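Local coordinates for serine-rich Repeat Adhesion Glycoprotein (Srr1) (Streptococcus agalactiae, PDB 4MBO) that probably serves as a surface adhesin of the bacterium, binding host fibrinogen, at residues A[276-279]-A[280-284]. Sequence-based numbering, arbitrary orientation. Where two conformers were deposited one is given.
Sequences NSIS and STTSY
Ile278 meets Thr282 and Tyr284 through two different branches. Ile278 CG2, set anti to the backbone N, lies 3.8 Å from CB of Thr282 and 3.4 Å from that residue's carbonyl O, the two side chains crossing at about a right angle. Ile278 CD1, carried out by an extended chi2, reaches CE2 of Tyr284 at 4.1 Å, close to the ring plane and thus at the ring edge; Trp273 stacks on the same ring. Ser279 follows as the first residue of a type I beta turn that ends at Thr282. The turn is closed by Thr282 N donating to Ser279 O over 3.1 Å, nearly straight at 162°, although the donor stands above the carbonyl plane, 58° out of it. In the conformer described, one of two, a chi1 of 69° places Ser279 OG between its own N and carbonyl carbon, on the side where the threonine hydroxyls lie. Tentatively, then, Ser279 OG forms a weak hydrogen bond of 3.3 Å to Thr282 OG1, in which either hydroxyl may donate, and one water joins Ser279 OG (2.9 Å) to Thr281 OG1 (3.2 Å). Glu199 accepts from the backbone N of Ser280. Strands 277-278 and 283-290 both run antiparallel to strand 186-202, hence in the same direction, so the turn interrupts the pairing along one partner and is no hairpin, within the C-terminal family region of the fibrinogen-binding adhesin. The chemistry is divided accordingly: one nearly straight backbone bond closes the turn, a tentative weak hydroxyl pair and a bridging water lie on its partly exposed side, and apolar contact between the buried Ile278 and Tyr284 joins the flanking strands.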
loop_
_atom_site.group_PDB
_atom_site.type_symbol
_atom_site.label_atom_id
_atom_site.label_comp_id
_atom_site.label_asym_id
_atom_site.label_seq_id
_atom_site.Cartn_x
_atom_site.Cartn_y
_atom_site.Cartn_z
ATOM N N ASN A 276 -15.431 -3.464 -28.820
ATOM C CA ASN A 276 -16.386 -2.608 -28.157
ATOM C C ASN A 276 -17.107 -3.328 -26.980
ATOM O O ASN A 276 -17.972 -2.747 -26.338
ATOM C CB ASN A 276 -17.425 -2.093 -29.159
ATOM C CG ASN A 276 -18.342 -3.189 -29.629
ATOM O OD1 ASN A 276 -17.890 -4.285 -29.937
ATOM N ND2 ASN A 276 -19.638 -2.925 -29.625
ATOM N N SER A 277 -16.693 -4.559 -26.693
ATOM C CA SER A 277 -17.314 -5.357 -25.650
ATOM C C SER A 277 -16.297 -6.197 -24.904
ATOM O O SER A 277 -15.458 -6.864 -25.517
ATOM C CB SER A 277 -18.364 -6.280 -26.277
ATOM O OG SER A 277 -19.054 -7.044 -25.299
ATOM N N ILE A 278 -16.366 -6.136 -23.577
ATOM C CA ILE A 278 -15.521 -6.957 -22.715
ATOM C C ILE A 278 -16.512 -7.692 -21.825
ATOM O O ILE A 278 -17.406 -7.081 -21.217
ATOM C CB ILE A 278 -14.513 -6.112 -21.921
ATOM C CG1 ILE A 278 -13.435 -5.572 -22.892
ATOM C CG2 ILE A 278 -13.881 -6.936 -20.802
ATOM C CD1 ILE A 278 -12.467 -4.576 -22.300
ATOM N N SER A 279 -16.379 -9.011 -21.758
ATOM C CA SER A 279 -17.328 -9.799 -20.989
ATOM C C SER A 279 -17.161 -9.657 -19.486
ATOM O O SER A 279 -16.119 -9.234 -18.979
ATOM C CB SER A 279 -17.293 -11.272 -21.390
ATOM O OG SER A 279 -16.088 -11.881 -21.008
ATOM N N SER A 280 -18.188 -10.074 -18.767
ATOM C CA SER A 280 -18.196 -9.963 -17.301
ATOM C C SER A 280 -17.067 -10.725 -16.639
ATOM O O SER A 280 -16.640 -10.328 -15.564
ATOM C CB SER A 280 -19.534 -10.414 -16.726
ATOM O OG SER A 280 -19.782 -11.762 -17.058
ATOM N N THR A 281 -16.615 -11.804 -17.267
ATOM C CA THR A 281 -15.558 -12.653 -16.724
ATOM C C THR A 281 -14.152 -12.270 -17.146
ATOM O O THR A 281 -13.180 -12.958 -16.802
ATOM C CB THR A 281 -15.819 -14.129 -17.098
ATOM O OG1 THR A 281 -16.058 -14.213 -18.500
ATOM C CG2 THR A 281 -17.050 -14.619 -16.372
ATOM N N THR A 282 -14.022 -11.144 -17.835
ATOM C CA THR A 282 -12.724 -10.661 -18.249
ATOM C C THR A 282 -12.417 -9.334 -17.582
ATOM O O THR A 282 -13.168 -8.353 -17.766
ATOM C CB THR A 282 -12.673 -10.422 -19.764
ATOM O OG1 THR A 282 -12.838 -11.669 -20.440
ATOM C CG2 THR A 282 -11.375 -9.791 -20.197
ATOM N N SER A 283 -11.331 -9.310 -16.816
ATOM C CA SER A 283 -10.814 -8.068 -16.240
ATOM C C SER A 283 -9.345 -7.941 -16.629
ATOM O O SER A 283 -8.669 -8.950 -16.914
ATOM C CB SER A 283 -10.952 -8.047 -14.719
ATOM O OG SER A 283 -12.320 -8.152 -14.320
ATOM N N TYR A 284 -8.856 -6.717 -16.752
ATOM C CA TYR A 284 -7.453 -6.497 -17.036
ATOM C C TYR A 284 -6.843 -5.648 -15.929
ATOM O O TYR A 284 -7.528 -4.876 -15.269
ATOM C CB TYR A 284 -7.220 -5.785 -18.367
ATOM C CG TYR A 284 -7.700 -6.552 -19.570
ATOM C CD1 TYR A 284 -6.965 -7.606 -20.078
ATOM C CD2 TYR A 284 -8.891 -6.230 -20.178
ATOM C CE1 TYR A 284 -7.402 -8.343 -21.154
ATOM C CE2 TYR A 284 -9.328 -6.928 -21.285
ATOM C CZ TYR A 284 -8.590 -7.983 -21.767
ATOM O OH TYR A 284 -9.049 -8.698 -22.860
HETATM O O HOH W 1 -16.515 -14.675 -21.606
#